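Local atomic coordinates of tyrosine-protein phosphatase YwqE (Bacillus subtilis, PDB entry 3QY7), a protein that removes phosphate from phosphotyrosine residues of the proteins YwqD, YwqF and Ssb, as a manganese-dependent phosphatase of the PHP-like, TIM-barrel class. Residues Q161-S164 / G165-A168; K176-S179 / L180-E184; A208-V211 / L212-E215. All coordinates share one frame; numbering follows the deposited sequence.

Interaction 1: Q161-S164 / G165-A168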
loop_
_atom_site.group_PDB
_atom_site.type_symbol
_atom_site.label_atom_id
_atom_site.label_comp_id
_atom_site.label_asym_id
_atom_site.label_seq_id
_atom_site.Cartn_x
_atom_site.Cartn_y
_atom_site.Cartn_z
ATOM N N GLN A 161 4.977 -0.778 3.376
ATOM C CA GLN A 161 4.233 -1.775 2.608
ATOM C C GLN A 161 5.014 -2.116 1.343
ATOM O O GLN A 161 5.291 -1.246 0.506
ATOM C CB GLN A 161 2.831 -1.225 2.294
ATOM C CG GLN A 161 2.115 -1.944 1.138
ATOM C CD GLN A 161 2.314 -1.249 -0.186
ATOM O OE1 GLN A 161 2.183 -0.032 -0.290
ATOM N NE2 GLN A 161 2.581 -2.036 -1.241
ATOM N N ILE A 162 5.355 -3.396 1.226
ATOM C CA ILE A 162 6.057 -3.930 0.073
ATOM C C ILE A 162 5.051 -4.374 -0.981
ATOM O O ILE A 162 3.904 -4.698 -0.663
ATOM C CB ILE A 162 7.001 -5.082 0.478
ATOM C CG1 ILE A 162 8.086 -5.288 -0.583
ATOM C CG2 ILE A 162 6.240 -6.384 0.813
ATOM C CD1 ILE A 162 9.437 -5.368 0.037
ATOM N N THR A 163 5.481 -4.378 -2.234
ATOM C CA THR A 163 4.609 -4.780 -3.342
ATOM C C THR A 163 4.713 -6.279 -3.574
ATOM O O THR A 163 5.820 -6.807 -3.637
ATOM C CB THR A 163 5.015 -4.080 -4.669
ATOM O OG1 THR A 163 5.306 -2.688 -4.424
ATOM C CG2 THR A 163 3.907 -4.181 -5.694
ATOM N N SER A 164 3.568 -6.957 -3.707
ATOM C CA SER A 164 3.551 -8.395 -4.001
ATOM C C SER A 164 4.397 -8.681 -5.221
ATOM O O SER A 164 5.224 -9.580 -5.181
ATOM C CB SER A 164 2.134 -8.931 -4.225
ATOM O OG SER A 164 1.328 -8.818 -3.052
ATOM N N GLY A 165 4.209 -7.902 -6.279
ATOM C CA GLY A 165 4.949 -8.148 -7.517
ATOM C C GLY A 165 6.459 -8.099 -7.354
ATOM O O GLY A 165 7.179 -8.858 -8.009
ATOM N N SER A 166 6.955 -7.214 -6.490
ATOM C CA SER A 166 8.395 -7.111 -6.227
ATOM C C SER A 166 8.963 -8.410 -5.693
ATOM O O SER A 166 9.991 -8.900 -6.182
ATOM C CB SER A 166 8.694 -5.982 -5.234
ATOM O OG SER A 166 8.280 -4.742 -5.766
ATOM N N LEU A 167 8.303 -8.951 -4.673
ATOM C CA LEU A 167 8.632 -10.246 -4.096
ATOM C C LEU A 167 8.494 -11.389 -5.100
ATOM O O LEU A 167 9.284 -12.337 -5.051
ATOM C CB LEU A 167 7.761 -10.527 -2.866
ATOM C CG LEU A 167 8.096 -9.677 -1.625
ATOM C CD1 LEU A 167 6.992 -9.761 -0.594
ATOM C CD2 LEU A 167 9.453 -10.063 -1.014
ATOM N N ALA A 168 7.515 -11.280 -6.001
ATOM C CA ALA A 168 7.198 -12.340 -6.972
ATOM C C ALA A 168 8.129 -12.316 -8.187
ATOM O O ALA A 168 8.151 -13.267 -8.974
ATOM C CB ALA A 168 5.739 -12.247 -7.416
#

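Interaction 2: K176-S179 / L180-E184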
loop_
_atom_site.group_PDB
_atom_site.type_symbol
_atom_site.label_atom_id
_atom_site.label_comp_id
_atom_site.label_asym_id
_atom_site.label_seq_id
_atom_site.Cartn_x
_atom_site.Cartn_y
_atom_site.Cartn_z
ATOM N N LYS A 176 13.329 -8.069 -6.544
ATOM C CA LYS A 176 13.051 -9.201 -5.620
ATOM C C LYS A 176 14.113 -9.396 -4.530
ATOM O O LYS A 176 13.810 -9.572 -3.345
ATOM C CB LYS A 176 12.871 -10.529 -6.378
ATOM C CG LYS A 176 12.625 -11.725 -5.458
ATOM C CD LYS A 176 12.367 -13.009 -6.242
ATOM C CE LYS A 176 12.332 -14.187 -5.302
ATOM N NZ LYS A 176 12.038 -15.466 -6.005
ATOM N N ALA A 177 15.371 -9.409 -4.947
ATOM C CA ALA A 177 16.484 -9.561 -4.037
ATOM C C ALA A 177 16.494 -8.480 -2.944
ATOM O O ALA A 177 16.687 -8.786 -1.765
ATOM C CB ALA A 177 17.789 -9.526 -4.834
ATOM N N PHE A 178 16.259 -7.233 -3.353
ATOM C CA PHE A 178 16.239 -6.114 -2.410
ATOM C C PHE A 178 15.076 -6.231 -1.416
ATOM O O PHE A 178 15.230 -5.966 -0.221
ATOM C CB PHE A 178 16.204 -4.778 -3.144
ATOM C CG PHE A 178 16.288 -3.587 -2.227
ATOM C CD1 PHE A 178 17.318 -3.477 -1.292
ATOM C CD2 PHE A 178 15.347 -2.578 -2.302
ATOM C CE1 PHE A 178 17.398 -2.382 -0.440
ATOM C CE2 PHE A 178 15.428 -1.467 -1.450
ATOM C CZ PHE A 178 16.443 -1.378 -0.523
ATOM N N SER A 179 13.929 -6.666 -1.918
ATOM C CA SER A 179 12.717 -6.747 -1.114
ATOM C C SER A 179 12.872 -7.741 0.023
ATOM O O SER A 179 12.427 -7.502 1.149
ATOM C CB SER A 179 11.535 -7.151 -2.000
ATOM O OG SER A 179 11.324 -6.238 -3.052
ATOM N N LEU A 180 13.502 -8.875 -0.275
ATOM C CA LEU A 180 13.775 -9.887 0.728
ATOM C C LEU A 180 14.700 -9.369 1.837
ATOM O O LEU A 180 14.532 -9.731 2.996
ATOM C CB LEU A 180 14.362 -11.140 0.068
ATOM C CG LEU A 180 13.354 -11.993 -0.708
ATOM C CD1 LEU A 180 14.117 -13.059 -1.481
ATOM C CD2 LEU A 180 12.358 -12.645 0.255
ATOM N N ARG A 181 15.658 -8.521 1.460
ATOM C CA ARG A 181 16.529 -7.841 2.426
ATOM C C ARG A 181 15.717 -6.993 3.399
ATOM O O ARG A 181 15.907 -7.102 4.614
ATOM C CB ARG A 181 17.604 -7.003 1.714
ATOM C CG ARG A 181 18.696 -7.869 1.077
ATOM C CD ARG A 181 19.559 -7.087 0.107
ATOM N NE ARG A 181 20.338 -6.033 0.753
ATOM C CZ ARG A 181 20.790 -4.951 0.124
ATOM N NH1 ARG A 181 20.539 -4.768 -1.167
ATOM N NH2 ARG A 181 21.491 -4.043 0.783
ATOM N N LEU A 182 14.797 -6.191 2.868
ATOM C CA LEU A 182 13.941 -5.326 3.708
ATOM C C LEU A 182 13.035 -6.137 4.637
ATOM O O LEU A 182 12.880 -5.808 5.821
ATOM C CB LEU A 182 13.120 -4.369 2.832
ATOM C CG LEU A 182 13.875 -3.393 1.911
ATOM C CD1 LEU A 182 12.959 -2.416 1.169
ATOM C CD2 LEU A 182 14.984 -2.651 2.695
ATOM N N VAL A 183 12.442 -7.204 4.105
ATOM C CA VAL A 183 11.593 -8.072 4.920
ATOM C C VAL A 183 12.380 -8.715 6.073
ATOM O O VAL A 183 11.930 -8.715 7.212
ATOM C CB VAL A 183 10.863 -9.176 4.095
ATOM C CG1 VAL A 183 10.109 -10.099 5.037
ATOM C CG2 VAL A 183 9.877 -8.547 3.067
ATOM N N GLU A 184 13.557 -9.253 5.763
ATOM C CA GLU A 184 14.444 -9.853 6.762
ATOM C C GLU A 184 14.766 -8.904 7.918
ATOM O O GLU A 184 14.821 -9.325 9.076
ATOM C CB GLU A 184 15.752 -10.259 6.086
ATOM C CG GLU A 184 16.587 -11.171 6.936
ATOM C CD GLU A 184 17.881 -11.565 6.272
ATOM O OE1 GLU A 184 18.896 -10.864 6.472
ATOM O OE2 GLU A 184 17.882 -12.591 5.569
#

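Interaction 3: A208-V211 / L212-E215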
loop_
_atom_site.group_PDB
_atom_site.type_symbol
_atom_site.label_atom_id
_atom_site.label_comp_id
_atom_site.label_asym_id
_atom_site.label_seq_id
_atom_site.Cartn_x
_atom_site.Cartn_y
_atom_site.Cartn_z
ATOM N N ALA A 208 3.826 -14.084 -4.142
ATOM C CA ALA A 208 4.579 -13.372 -3.109
ATOM C C ALA A 208 4.552 -14.082 -1.758
ATOM O O ALA A 208 5.582 -14.158 -1.087
ATOM C CB ALA A 208 4.084 -11.923 -2.975
ATOM N N LEU A 209 3.386 -14.602 -1.362
ATOM C CA LEU A 209 3.269 -15.310 -0.085
ATOM C C LEU A 209 4.106 -16.579 -0.112
ATOM O O LEU A 209 4.769 -16.907 0.863
ATOM C CB LEU A 209 1.813 -15.641 0.247
ATOM C CG LEU A 209 1.002 -14.378 0.540
ATOM C CD1 LEU A 209 -0.483 -14.705 0.516
ATOM C CD2 LEU A 209 1.383 -13.789 1.878
ATOM N N TYR A 210 4.106 -17.270 -1.245
ATOM C CA TYR A 210 4.911 -18.490 -1.358
ATOM C C TYR A 210 6.410 -18.170 -1.233
ATOM O O TYR A 210 7.150 -18.884 -0.562
ATOM C CB TYR A 210 4.606 -19.234 -2.659
ATOM C CG TYR A 210 5.315 -20.567 -2.789
ATOM C CD1 TYR A 210 5.302 -21.493 -1.750
ATOM C CD2 TYR A 210 5.990 -20.900 -3.963
ATOM C CE1 TYR A 210 5.949 -22.733 -1.880
ATOM C CE2 TYR A 210 6.640 -22.130 -4.102
ATOM C CZ TYR A 210 6.625 -23.034 -3.052
ATOM O OH TYR A 210 7.274 -24.249 -3.190
ATOM N N VAL A 211 6.846 -17.093 -1.874
ATOM C CA VAL A 211 8.228 -16.643 -1.747
ATOM C C VAL A 211 8.563 -16.377 -0.275
ATOM O O VAL A 211 9.592 -16.840 0.230
ATOM C CB VAL A 211 8.491 -15.397 -2.628
ATOM C CG1 VAL A 211 9.768 -14.672 -2.201
ATOM C CG2 VAL A 211 8.553 -15.798 -4.098
ATOM N N LEU A 212 7.675 -15.669 0.423
ATOM C CA LEU A 212 7.857 -15.408 1.850
ATOM C C LEU A 212 7.901 -16.666 2.710
ATOM O O LEU A 212 8.719 -16.759 3.630
ATOM C CB LEU A 212 6.765 -14.463 2.375
ATOM C CG LEU A 212 6.858 -13.031 1.857
ATOM C CD1 LEU A 212 5.608 -12.263 2.286
ATOM C CD2 LEU A 212 8.134 -12.352 2.356
ATOM N N GLU A 213 7.024 -17.624 2.413
ATOM C CA GLU A 213 6.958 -18.876 3.166
ATOM C C GLU A 213 8.241 -19.673 2.954
ATOM O O GLU A 213 8.802 -20.226 3.907
ATOM C CB GLU A 213 5.729 -19.683 2.744
ATOM C CG GLU A 213 5.343 -20.825 3.698
ATOM C CD GLU A 213 6.028 -22.151 3.382
ATOM O OE1 GLU A 213 5.823 -23.121 4.148
ATOM O OE2 GLU A 213 6.771 -22.241 2.376
ATOM N N LYS A 214 8.722 -19.723 1.714
ATOM C CA LYS A 214 9.964 -20.451 1.423
ATOM C C LYS A 214 11.180 -19.821 2.096
ATOM O O LYS A 214 12.064 -20.539 2.579
ATOM C CB LYS A 214 10.206 -20.557 -0.085
ATOM C CG LYS A 214 9.317 -21.573 -0.794
ATOM C CD LYS A 214 9.753 -21.796 -2.244
ATOM C CE LYS A 214 9.557 -20.556 -3.100
ATOM N NZ LYS A 214 10.097 -20.713 -4.491
ATOM N N GLU A 215 11.226 -18.487 2.127
ATOM C CA GLU A 215 12.390 -17.745 2.648
ATOM C C GLU A 215 12.451 -17.616 4.164
ATOM O O GLU A 215 13.557 -17.615 4.746
ATOM C CB GLU A 215 12.471 -16.347 2.022
ATOM C CG GLU A 215 12.856 -16.337 0.548
ATOM C CD GLU A 215 14.097 -17.172 0.247
ATOM O OE1 GLU A 215 15.134 -16.956 0.913
ATOM O OE2 GLU A 215 14.026 -18.051 -0.645
HETATM O O HOH W 1 11.661 -17.779 -1.854
#

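Interaction 1: Q161-S164 / G165-A168
I162 and L167 meet where the strand 159-163 ends and the short helix 164-168 begins, the methyl CG2 of I162 lying 3.7 Å from CD1 of L167. Followed outward, L167 starts over the opening turn: its CB rests 3.6 Å from the carbonyl O of S164, and CG passes more loosely by the carbonyl of T163. With chi1 at -71°, CG lies opposite the carbonyl carbon and beside the backbone N, a setting that carries the chain back toward the strand, and there CD1 reaches the isoleucine methyl. The two side chains cross at about a right angle, so they meet through single methyl groups rather than along their lengths. Beyond this pair, L167 packs on A208 and L212 of helix 205-216.

T163 occupies the N-cap position, but its hydroxyl does not cap the helix. Instead, OE1 of E138 is hydrogen-bonded by both T163 OG1 and S166 OG; S166 OG also lies 3.5 Å from T163 CB. The T163 carbonyl begins the helical bonding weakly: L167 N, 3.4 Å from T163 O, and S166 N both make weak bonds to it. A168 N to S164 O, at 3.0 Å, is firmer.

The chemistry is thus divided: hydrocarbon fills one flank, while E138 ties the hydroxyls of strand end and helix start together. The side chain of T163 lies about 8 Å from a bound iron and touches the metal ligands H136 and D194, so this shared carboxylate probably helps to fix the turn beside the metal-binding loops.

Interaction 2: K176-S179 / L180-E184
F178 and L182 pack against each other one turn apart on helix 173-184. CG of F178 stands anti to the backbone N (chi1 -176°), which swings the ring along the helix surface toward the residues of the next turn. L182 comes over one face of that ring: its CG is 4.2 Å from the ring centroid and only 16° off the normal, a CH-pi contact. The two leucine methyls splay past the rim on the same face, CD1 at 3.7 Å from CE2 of F178 and CD2 at 3.8 Å from CZ.

R181 approaches the same ring differently. Its chain runs extended past the A177 carbonyl and then bends at its third torsion, bringing the guanidinium round to the phenylalanine. NH1 arrives at the ring edge, near its plane, 3.5 Å from CD1 of F178, whereas CD1 and CE1 lie over a face of the guanidinium, offset toward its rim. The two planes are 66° apart, so this is an edge contact of ring against guanidinium face and not a parallel stack.

On another side, L180 sets CG 3.6 Å from the K176 carbonyl O, and V183 CG2 lies close to the carbonyl O of S179. S179 OG turns back to bond L175 O, so its hydroxyl is satisfied within the helix. Backbone N-H groups bond the carbonyl four residues back, that of R181 to A177 O being weak.

These are i/i+3 and i/i+4 pairs on one helix; F178 also packs on I143 and R144 of helix 141-145, while S179 and L180 face helix 164-168. The aromatic ring therefore serves two chemistries at once: the side chain of L182 lies over one face, while a guanidinium, weakly bonded through NH2 to K246 O, borders its rim.

Interaction 3: A208-V211 / L212-E215
The carbonyl oxygen of V211 is gripped by two donors: E215 N, 3.0 Å from V211 O, closes the regular helical bond, and a water gives a second bond from 3.1 Å. The same water donates to OE2 of E215 at 2.7 Å, so it bridges the carbonyl and the carboxylate of the residue one turn on. E215 brings its acid group there by folding at chi2 (-50°), with CG 3.3 Å from V211 O.

A different pair occupies the exposed flank. Y210 turns its ring toward the following turn, and K214 lays its aliphatic chain across one face. K214 CG lies near CE1 of Y210, K214 CD sits 3.5 Å from CZ of Y210, and K214 CE, held 3.8 Å from the centroid of the Y210 ring and 25° off the normal, makes a CH-pi contact. A bend at chi3 (-66°) lets the chain follow the ring instead of running straight out past it.

L212 faces inward, its CG 3.4 Å from the carbonyl O of A208, and meets L167 and V183 as well as L220 and P221 of helix 219-232. V211 packs on K176 and L180.

Such spacing of four residues, with apolar groups buried and tyrosine, lysine and glutamate outside, marks an amphipathic helix, here one on the outer layer of the TIM-barrel-like fold.

In the fold
Interaction 1 is the buried one, at a strand-to-helix turn near the metal centre; interactions 2 and 3 are partly buried and lie farther out, each within one helix. The three nevertheless join into one packed unit. I162 CD1 lies 3.4 Å from S179 CB, linking 161-168 to helix 173-184, and A208 CB lies 3.4 Å from S164 O, linking it to helix 205-216. The two helices meet directly where L180 CD2 is 3.7 Å from E215 CG. Chemistry follows depth: a shared carboxylate and small hydroxyls inside, then aromatic contacts with leucine and arginine, and finally a lysine-covered tyrosine and a bridging water at the surface.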